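Local coordinates for chitinase (Paenibacillus sp. FPU-7, PDB 5GZT), which probably catalyses the random endo-hydrolysis of the beta-1,4 linkages between N-acetylglucosamine units in chitin and chitodextrins, at residues F308-N313 / W370-F375; N390-F395 / K434-K439; N400-D405 / T447-E452. All coordinates share one frame; numbering follows the deposited sequence.

Contact 1 of 3, residues F308-N313 / W370-F375; sequences FGRINN and WEAEGF
Ile311 places CG1 anti to its own carbonyl carbon (chi1 -56°) and extends it to CD1 (chi2 172°), which carries that methyl across to the ring of Phe375. CD1 lies over the middle of one ring face, 3.7 Å from the ring centroid and 9° off the normal, a CH-pi contact in which the two side chains meet nearly at right angles. A branched aliphatic suits the place because its second arm is used too: Ile311 CG2 sits 4.0 Å from Gly374 CA. A CB on Gly374, the N-cap of the following helix, would collide with Ile311 CG2 and, at these backbone angles, with Glu373 O, so the place calls for glycine. Arg310 bends at chi2, and Ala372 CB sits over one face of its guanidinium, toward the rim, 3.5 Å from Arg310 NE; a small residue lets the flat group lie this near. The charge itself is held by the carbonyl of Gly368 at NE and by a salt bridge from NH1 to Asp322. No direct hydrogen bond joins the backbones; a water does so, accepting from Ile311 N at 2.7 Å and donating to Glu373 O at 2.8 Å. An alanine at Phe375 would remove the face under the Ile311 methyl and probably open a gap beside Trp408, which stacks on the same ring. Together these fasten the loop between strand 362-368 and helix 375-378 to the C-terminal end of strand 303-312, the parallel neighbour of strand 362-368 in the TIM barrel, while Phe375 reaches on to Ile367 and to Leu406 of strand 403-407.

Contact 2 of 3, residues N390-F395 / K434-K439; sequences NSALDF and KLLREK
Leu393 meets Leu436 and Lys439 at the heart of this helix-to-helix contact. The two leucines slide past each other in opposite directions, with Leu393 CD1 4.1 Å from Leu436 CD2, and that same CD2 methyl also touches the CB of Ala392 at 4.1 Å. The other branch of Leu393 lies on the second helix itself: CD2 is 3.6 Å from Lys439 O and 4.0 Å from Lys439 CB. The leucines are long enough to span helical segments whose axes approach to 10.4 Å, and alanine gives Leu436 a low surface to rest on. Lysine suits a place that is half buried, since its aliphatic base packs on Leu393 while its amine reaches an acid. Its chain is extended until the last torsion, where it bends (chi4 -86°) and crosses Asn390 at about a right angle; the resulting bond from Lys439 NZ to Asn390 OD1 is weak at 3.3 Å. The stronger partner of both groups is Glu386, one turn before Asn390: its OE2 takes a salt bridge from Lys439 NZ and a hydrogen bond from Asn390 ND2. ND2 is turned to the acid and OD1 to the lysine, which probably settles which way the amide is turned, though the OD1 bond is weak. The axes of these short helical segments cross at -48°. Helices 382-398 and 425-447 are thus neighbours in the outer layer of the barrel, and Ala392, Leu393 and Leu436 all press inward on Ile404 of strand 403-407.

Contact 3 of 3, residues N400-D405 / T447-E452; sequences NLDGID and TNKYYE
Asp402 and Lys449 approach at a slant, carboxylate to amine, and form a salt bridge of 2.9 Å between OD1 and NZ. Lys449 lies on the surface and kinks at chi3 (72°) and chi4 (95°) on its way to the acid, a reach that suits a long flexible side chain. The second oxygen of the aspartate, OD2, is held by Lys355 and the backbone N-H of Val363. Tyr451 turns its ring edge, not its face, to Asp402 O, while the carbonyl of Lys449 stands over the centre of one face; Tyr451 OH lies 2.8 Å from Thr447 OG1, in a hydrogen bond whose donor may be either. Between these side chains the backbones begin a parallel pairing. Glu452 N gives a weak 3.4 Å bond to Asp402 O, and Ile404 N donates to Glu452 O at 3.1 Å. Gly403 lies between the two bonds, opposite Glu452, where a CB would collide with Glu452 O and with the carbonyl before it. A water donates to Asp402 O at 2.6 Å and to Tyr450 O at 2.7 Å, filling in where the strands have not yet met. The Glu452 carboxylate is bound by Tyr478 and His303. Asp402 opens the DGIDLDWE run that matches the family 18 signature, and with two lysines and a backbone N-H gathered round it, this carboxylate probably helps fix the start of strand 403-407.

From the N terminus, contact 1 comes first: segment 370-375 returns to strand 303-312 and closes a loop of 56 intervening residues before either other contact opens. Contacts 2 and 3 then cross, the chain running 390-395, 400-405, 434-439, 447-452, so helix 382-398 with its following strand is matched by helix 425-447 with its own. Their centres are 10 Å apart and they touch: Ala392 CB packs on Ile404 CD1, and Arg437 NH2 probably bonds to Tyr451 O. Contact 1, about 16 Å from contact 2 between centres, ties the C-terminal end of strand 303-312 to the loop after strand 362-368, while contact 3 joins the starts of strands 403-407 and 452-457.

Contact 1 of 3, residues F308-N313 / W370-F375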
loop_
_atom_site.group_PDB
_atom_site.type_symbol
_atom_site.label_atom_id
_atom_site.label_comp_id
_atom_site.label_asym_id
_atom_site.label_seq_id
_atom_site.Cartn_x
_atom_site.Cartn_y
_atom_site.Cartn_z
ATOM N N PHE B 308 15.297 -2.813 6.127
ATOM C CA PHE B 308 15.307 -1.510 6.759
ATOM C C PHE B 308 16.689 -0.851 6.550
ATOM O O PHE B 308 17.776 -1.537 6.370
ATOM C CB PHE B 308 15.190 -1.667 8.264
ATOM C CG PHE B 308 13.855 -2.220 8.738
ATOM C CD1 PHE B 308 12.728 -1.389 8.801
ATOM C CD2 PHE B 308 13.753 -3.509 9.217
ATOM C CE1 PHE B 308 11.531 -1.854 9.272
ATOM C CE2 PHE B 308 12.552 -4.019 9.678
ATOM C CZ PHE B 308 11.435 -3.202 9.705
ATOM N N GLY B 309 16.641 0.473 6.615
ATOM C CA GLY B 309 17.798 1.243 6.967
ATOM C C GLY B 309 18.028 1.236 8.436
ATOM O O GLY B 309 17.110 1.090 9.218
ATOM N N ARG B 310 19.290 1.428 8.832
ATOM C CA ARG B 310 19.681 1.365 10.218
ATOM C C ARG B 310 20.450 2.607 10.694
ATOM O O ARG B 310 20.876 3.478 9.911
ATOM C CB ARG B 310 20.456 0.078 10.461
ATOM C CG ARG B 310 19.610 -1.205 10.392
ATOM C CD ARG B 310 18.605 -1.205 11.524
ATOM N NE ARG B 310 17.475 -2.114 11.434
ATOM C CZ ARG B 310 17.452 -3.359 11.910
ATOM N NH1 ARG B 310 18.512 -3.901 12.465
ATOM N NH2 ARG B 310 16.333 -4.060 11.847
ATOM N N ILE B 311 20.618 2.676 11.996
ATOM C CA ILE B 311 21.363 3.774 12.555
ATOM C C ILE B 311 22.727 3.348 13.102
ATOM O O ILE B 311 22.802 2.575 14.060
ATOM C CB ILE B 311 20.558 4.442 13.646
ATOM C CG1 ILE B 311 19.198 4.865 13.054
ATOM C CG2 ILE B 311 21.331 5.642 14.216
ATOM C CD1 ILE B 311 18.235 5.369 14.084
ATOM N N ASN B 312 23.790 3.894 12.505
ATOM C CA ASN B 312 25.156 3.756 13.054
ATOM C C ASN B 312 25.880 5.123 13.215
ATOM O O ASN B 312 25.941 5.894 12.254
ATOM C CB ASN B 312 26.004 2.895 12.140
ATOM C CG ASN B 312 27.218 2.347 12.852
ATOM O OD1 ASN B 312 27.202 2.146 14.072
ATOM N ND2 ASN B 312 28.256 2.060 12.089
ATOM N N ASN B 313 26.428 5.390 14.410
ATOM C CA ASN B 313 27.056 6.699 14.712
ATOM C C ASN B 313 26.091 7.796 14.299
ATOM O O ASN B 313 26.459 8.676 13.521
ATOM C CB ASN B 313 28.405 6.928 13.980
ATOM C CG ASN B 313 29.462 5.865 14.281
ATOM O OD1 ASN B 313 30.230 5.495 13.390
ATOM N ND2 ASN B 313 29.520 5.387 15.519
ATOM N N TRP B 370 12.421 -3.845 14.538
ATOM C CA TRP B 370 12.550 -4.502 15.815
ATOM C C TRP B 370 14.007 -4.613 16.123
ATOM O O TRP B 370 14.811 -4.920 15.240
ATOM C CB TRP B 370 11.929 -5.919 15.763
ATOM C CG TRP B 370 11.987 -6.598 17.057
ATOM C CD1 TRP B 370 12.823 -7.631 17.416
ATOM C CD2 TRP B 370 11.181 -6.315 18.199
ATOM N NE1 TRP B 370 12.580 -7.997 18.714
ATOM C CE2 TRP B 370 11.581 -7.215 19.222
ATOM C CE3 TRP B 370 10.124 -5.427 18.443
ATOM C CZ2 TRP B 370 10.986 -7.233 20.466
ATOM C CZ3 TRP B 370 9.559 -5.418 19.688
ATOM C CH2 TRP B 370 9.997 -6.307 20.699
ATOM N N GLU B 371 14.360 -4.315 17.366
ATOM C CA GLU B 371 15.734 -4.400 17.830
ATOM C C GLU B 371 16.712 -3.420 17.137
ATOM O O GLU B 371 17.927 -3.601 17.217
ATOM C CB GLU B 371 16.211 -5.873 17.665
ATOM C CG GLU B 371 17.424 -6.262 18.489
ATOM C CD GLU B 371 17.379 -7.703 19.039
ATOM O OE1 GLU B 371 16.820 -8.602 18.361
ATOM O OE2 GLU B 371 17.903 -7.915 20.170
ATOM N N ALA B 372 16.205 -2.436 16.410
ATOM C CA ALA B 372 17.045 -1.443 15.763
ATOM C C ALA B 372 17.314 -0.341 16.775
ATOM O O ALA B 372 16.385 0.356 17.236
ATOM C CB ALA B 372 16.393 -0.859 14.549
ATOM N N GLU B 373 18.596 -0.215 17.106
ATOM C CA GLU B 373 19.146 0.759 18.083
ATOM C C GLU B 373 19.420 2.105 17.437
ATOM O O GLU B 373 19.476 2.222 16.162
ATOM C CB GLU B 373 20.483 0.244 18.593
ATOM C CG GLU B 373 20.355 -1.142 19.203
ATOM C CD GLU B 373 21.639 -1.704 19.791
ATOM O OE1 GLU B 373 21.452 -2.402 20.816
ATOM O OE2 GLU B 373 22.769 -1.499 19.220
ATOM N N GLY B 374 19.620 3.102 18.301
ATOM C CA GLY B 374 20.106 4.380 17.851
ATOM C C GLY B 374 19.142 5.550 17.848
ATOM O O GLY B 374 19.583 6.681 17.784
ATOM N N PHE B 375 17.844 5.289 17.811
ATOM C CA PHE B 375 16.870 6.360 17.874
ATOM C C PHE B 375 16.908 7.244 19.148
ATOM O O PHE B 375 16.693 8.416 19.003
ATOM C CB PHE B 375 15.404 5.870 17.681
ATOM C CG PHE B 375 15.017 5.637 16.254
ATOM C CD1 PHE B 375 14.990 6.659 15.365
ATOM C CD2 PHE B 375 14.696 4.352 15.801
ATOM C CE1 PHE B 375 14.638 6.443 14.034
ATOM C CE2 PHE B 375 14.373 4.122 14.501
ATOM C CZ PHE B 375 14.336 5.167 13.603
HETATM O O HOH W 1 19.789 0.843 13.800
#

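Contact 2 of 3, residues N390-F395 / K434-K439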
loop_
_atom_site.group_PDB
_atom_site.type_symbol
_atom_site.label_atom_id
_atom_site.label_comp_id
_atom_site.label_asym_id
_atom_site.label_seq_id
_atom_site.Cartn_x
_atom_site.Cartn_y
_atom_site.Cartn_z
ATOM N N ASN B 390 19.722 14.828 8.214
ATOM C CA ASN B 390 20.527 15.068 7.005
ATOM C C ASN B 390 20.942 13.735 6.410
ATOM O O ASN B 390 20.789 13.494 5.197
ATOM C CB ASN B 390 21.753 15.973 7.329
ATOM C CG ASN B 390 21.369 17.446 7.515
ATOM O OD1 ASN B 390 20.572 18.000 6.757
ATOM N ND2 ASN B 390 21.955 18.087 8.524
ATOM N N SER B 391 21.422 12.845 7.270
ATOM C CA SER B 391 21.709 11.452 6.852
ATOM C C SER B 391 20.530 10.726 6.160
ATOM O O SER B 391 20.674 10.071 5.066
ATOM C CB SER B 391 22.178 10.625 8.039
ATOM O OG SER B 391 22.812 9.497 7.480
ATOM N N ALA B 392 19.351 10.894 6.750
ATOM C CA ALA B 392 18.134 10.253 6.175
ATOM C C ALA B 392 17.854 10.746 4.827
ATOM O O ALA B 392 17.596 9.945 3.888
ATOM C CB ALA B 392 16.954 10.460 7.060
ATOM N N LEU B 393 17.962 12.078 4.662
ATOM C CA LEU B 393 17.766 12.644 3.330
ATOM C C LEU B 393 18.814 12.167 2.331
ATOM O O LEU B 393 18.518 11.863 1.149
ATOM C CB LEU B 393 17.600 14.192 3.356
ATOM C CG LEU B 393 16.130 14.663 3.530
ATOM C CD1 LEU B 393 15.662 14.559 4.992
ATOM C CD2 LEU B 393 15.911 16.071 2.976
ATOM N N ASP B 394 20.053 12.035 2.780
ATOM C CA ASP B 394 21.113 11.461 1.892
ATOM C C ASP B 394 20.760 10.071 1.356
ATOM O O ASP B 394 20.944 9.782 0.121
ATOM C CB ASP B 394 22.469 11.389 2.626
ATOM C CG ASP B 394 23.086 12.790 2.872
ATOM O OD1 ASP B 394 22.847 13.674 2.025
ATOM O OD2 ASP B 394 23.729 13.012 3.928
ATOM N N PHE B 395 20.278 9.227 2.293
ATOM C CA PHE B 395 19.865 7.853 1.929
ATOM C C PHE B 395 18.806 7.902 0.870
ATOM O O PHE B 395 18.987 7.294 -0.252
ATOM C CB PHE B 395 19.388 7.097 3.156
ATOM C CG PHE B 395 19.377 5.604 2.968
ATOM C CD1 PHE B 395 18.387 4.995 2.189
ATOM C CD2 PHE B 395 20.362 4.811 3.550
ATOM C CE1 PHE B 395 18.387 3.615 1.999
ATOM C CE2 PHE B 395 20.326 3.437 3.394
ATOM C CZ PHE B 395 19.366 2.852 2.586
ATOM N N LYS B 434 9.301 16.710 13.099
ATOM C CA LYS B 434 9.244 18.129 12.643
ATOM C C LYS B 434 10.401 18.486 11.710
ATOM O O LYS B 434 10.233 18.957 10.541
ATOM C CB LYS B 434 9.277 18.992 13.894
ATOM C CG LYS B 434 9.164 20.487 13.652
ATOM C CD LYS B 434 9.028 21.180 15.006
ATOM C CE LYS B 434 8.754 22.672 14.865
ATOM N NZ LYS B 434 9.849 23.328 14.116
ATOM N N LEU B 435 11.606 18.209 12.208
ATOM C CA LEU B 435 12.788 18.492 11.438
ATOM C C LEU B 435 12.754 17.869 10.068
ATOM O O LEU B 435 12.997 18.536 9.058
ATOM C CB LEU B 435 14.033 18.069 12.197
ATOM C CG LEU B 435 15.385 18.409 11.546
ATOM C CD1 LEU B 435 15.525 19.890 11.146
ATOM C CD2 LEU B 435 16.467 17.993 12.529
ATOM N N LEU B 436 12.398 16.589 10.003
ATOM C CA LEU B 436 12.475 15.850 8.733
ATOM C C LEU B 436 11.495 16.409 7.748
ATOM O O LEU B 436 11.726 16.470 6.495
ATOM C CB LEU B 436 12.144 14.341 8.986
ATOM C CG LEU B 436 13.235 13.513 9.657
ATOM C CD1 LEU B 436 12.620 12.303 10.342
ATOM C CD2 LEU B 436 14.251 13.122 8.616
ATOM N N ARG B 437 10.323 16.695 8.291
ATOM C CA ARG B 437 9.291 17.326 7.448
ATOM C C ARG B 437 9.863 18.690 6.890
ATOM O O ARG B 437 9.808 18.974 5.671
ATOM C CB ARG B 437 8.031 17.567 8.278
ATOM C CG ARG B 437 6.717 17.737 7.528
ATOM C CD ARG B 437 6.812 17.820 6.032
ATOM N NE ARG B 437 6.398 16.635 5.357
ATOM C CZ ARG B 437 6.757 16.249 4.130
ATOM N NH1 ARG B 437 7.646 16.883 3.387
ATOM N NH2 ARG B 437 6.243 15.118 3.665
ATOM N N GLU B 438 10.441 19.489 7.786
ATOM C CA GLU B 438 11.086 20.785 7.353
ATOM C C GLU B 438 12.079 20.543 6.224
ATOM O O GLU B 438 11.932 21.111 5.095
ATOM C CB GLU B 438 11.742 21.452 8.536
ATOM C CG GLU B 438 10.678 21.991 9.464
ATOM C CD GLU B 438 11.176 22.392 10.839
ATOM O OE1 GLU B 438 12.359 22.183 11.187
ATOM O OE2 GLU B 438 10.326 22.899 11.594
ATOM N N LYS B 439 13.022 19.623 6.461
ATOM C CA LYS B 439 14.058 19.406 5.477
ATOM C C LYS B 439 13.525 18.894 4.150
ATOM O O LYS B 439 14.107 19.177 3.061
ATOM C CB LYS B 439 15.113 18.471 6.030
ATOM C CG LYS B 439 15.778 18.982 7.306
ATOM C CD LYS B 439 17.151 18.369 7.429
ATOM C CE LYS B 439 17.880 18.868 8.661
ATOM N NZ LYS B 439 18.597 20.140 8.371
#

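Contact 3 of 3, residues N400-D405 / T447-E452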
loop_
_atom_site.group_PDB
_atom_site.type_symbol
_atom_site.label_atom_id
_atom_site.label_comp_id
_atom_site.label_asym_id
_atom_site.label_seq_id
_atom_site.Cartn_x
_atom_site.Cartn_y
_atom_site.Cartn_z
ATOM N N ASN B 400 17.348 7.343 -4.806
ATOM C CA ASN B 400 16.242 7.898 -5.611
ATOM C C ASN B 400 14.852 7.481 -5.087
ATOM O O ASN B 400 13.956 7.139 -5.847
ATOM C CB ASN B 400 16.371 7.507 -7.089
ATOM C CG ASN B 400 17.682 8.016 -7.712
ATOM O OD1 ASN B 400 18.075 9.197 -7.565
ATOM N ND2 ASN B 400 18.349 7.128 -8.426
ATOM N N LEU B 401 14.704 7.541 -3.788
ATOM C CA LEU B 401 13.465 7.112 -3.135
ATOM C C LEU B 401 12.476 8.269 -3.033
ATOM O O LEU B 401 12.834 9.461 -3.188
ATOM C CB LEU B 401 13.787 6.581 -1.733
ATOM C CG LEU B 401 14.855 5.479 -1.713
ATOM C CD1 LEU B 401 15.142 5.057 -0.305
ATOM C CD2 LEU B 401 14.491 4.293 -2.615
ATOM N N ASP B 402 11.247 7.901 -2.691
ATOM C CA ASP B 402 10.155 8.793 -2.688
ATOM C C ASP B 402 9.775 9.249 -1.330
ATOM O O ASP B 402 8.791 9.969 -1.170
ATOM C CB ASP B 402 9.008 8.135 -3.381
ATOM C CG ASP B 402 9.329 7.768 -4.809
ATOM O OD1 ASP B 402 9.543 8.704 -5.607
ATOM O OD2 ASP B 402 9.325 6.557 -5.174
ATOM N N GLY B 403 10.537 8.893 -0.313
ATOM C CA GLY B 403 10.183 9.346 1.026
ATOM C C GLY B 403 10.818 8.520 2.104
ATOM O O GLY B 403 11.614 7.641 1.813
ATOM N N ILE B 404 10.461 8.807 3.350
ATOM C CA ILE B 404 11.123 8.232 4.507
ATOM C C ILE B 404 10.011 7.807 5.466
ATOM O O ILE B 404 9.063 8.601 5.754
ATOM C CB ILE B 404 11.957 9.281 5.285
ATOM C CG1 ILE B 404 13.142 9.806 4.441
ATOM C CG2 ILE B 404 12.550 8.757 6.575
ATOM C CD1 ILE B 404 13.813 11.030 5.077
ATOM N N ASP B 405 10.198 6.631 6.051
ATOM C CA ASP B 405 9.332 6.124 7.115
ATOM C C ASP B 405 10.166 5.778 8.343
ATOM O O ASP B 405 11.187 5.173 8.204
ATOM C CB ASP B 405 8.483 4.903 6.566
ATOM C CG ASP B 405 7.881 4.083 7.675
ATOM O OD1 ASP B 405 6.867 4.552 8.213
ATOM O OD2 ASP B 405 8.475 3.055 8.055
ATOM N N THR B 447 13.366 20.784 -5.900
ATOM C CA THR B 447 13.161 19.686 -6.864
ATOM C C THR B 447 11.790 19.686 -7.494
ATOM O O THR B 447 11.608 19.044 -8.523
ATOM C CB THR B 447 13.402 18.294 -6.231
ATOM O OG1 THR B 447 12.455 18.068 -5.154
ATOM C CG2 THR B 447 14.847 18.188 -5.697
ATOM N N ASN B 448 10.825 20.380 -6.877
ATOM C CA ASN B 448 9.395 20.322 -7.287
ATOM C C ASN B 448 8.807 18.898 -7.350
ATOM O O ASN B 448 7.996 18.554 -8.228
ATOM C CB ASN B 448 9.211 21.062 -8.597
ATOM C CG ASN B 448 9.736 22.483 -8.501
ATOM O OD1 ASN B 448 9.337 23.249 -7.609
ATOM N ND2 ASN B 448 10.683 22.823 -9.376
ATOM N N LYS B 449 9.251 18.087 -6.391
ATOM C CA LYS B 449 8.851 16.686 -6.267
ATOM C C LYS B 449 8.512 16.509 -4.797
ATOM O O LYS B 449 9.344 16.783 -3.931
ATOM C CB LYS B 449 9.997 15.784 -6.728
ATOM C CG LYS B 449 9.558 14.587 -7.543
ATOM C CD LYS B 449 10.661 13.521 -7.606
ATOM C CE LYS B 449 10.875 12.752 -6.285
ATOM N NZ LYS B 449 10.155 11.445 -6.149
ATOM N N TYR B 450 7.263 16.155 -4.516
ATOM C CA TYR B 450 6.768 15.968 -3.124
ATOM C C TYR B 450 7.253 14.645 -2.473
ATOM O O TYR B 450 7.289 13.611 -3.138
ATOM C CB TYR B 450 5.235 16.020 -3.100
ATOM C CG TYR B 450 4.728 15.830 -1.694
ATOM C CD1 TYR B 450 4.861 16.857 -0.738
ATOM C CD2 TYR B 450 4.171 14.606 -1.298
ATOM C CE1 TYR B 450 4.417 16.707 0.576
ATOM C CE2 TYR B 450 3.726 14.436 0.011
ATOM C CZ TYR B 450 3.839 15.451 0.957
ATOM O OH TYR B 450 3.433 15.202 2.296
ATOM N N TYR B 451 7.671 14.715 -1.220
ATOM C CA TYR B 451 8.246 13.582 -0.439
ATOM C C TYR B 451 7.320 13.257 0.737
ATOM O O TYR B 451 6.891 14.165 1.466
ATOM C CB TYR B 451 9.669 13.885 0.131
ATOM C CG TYR B 451 10.642 14.347 -0.957
ATOM C CD1 TYR B 451 10.862 13.552 -2.076
ATOM C CD2 TYR B 451 11.280 15.621 -0.897
ATOM C CE1 TYR B 451 11.702 13.974 -3.104
ATOM C CE2 TYR B 451 12.128 16.078 -1.945
ATOM C CZ TYR B 451 12.328 15.254 -3.044
ATOM O OH TYR B 451 13.146 15.582 -4.095
ATOM N N GLU B 452 7.080 11.960 0.949
ATOM C CA GLU B 452 6.260 11.462 2.056
ATOM C C GLU B 452 7.070 11.301 3.328
ATOM O O GLU B 452 8.234 10.974 3.291
ATOM C CB GLU B 452 5.632 10.104 1.695
ATOM C CG GLU B 452 4.529 10.105 0.660
ATOM C CD GLU B 452 3.715 8.769 0.643
ATOM O OE1 GLU B 452 4.259 7.745 1.105
ATOM O OE2 GLU B 452 2.542 8.727 0.154
HETATM O O HOH W 2 6.867 11.015 -2.578
#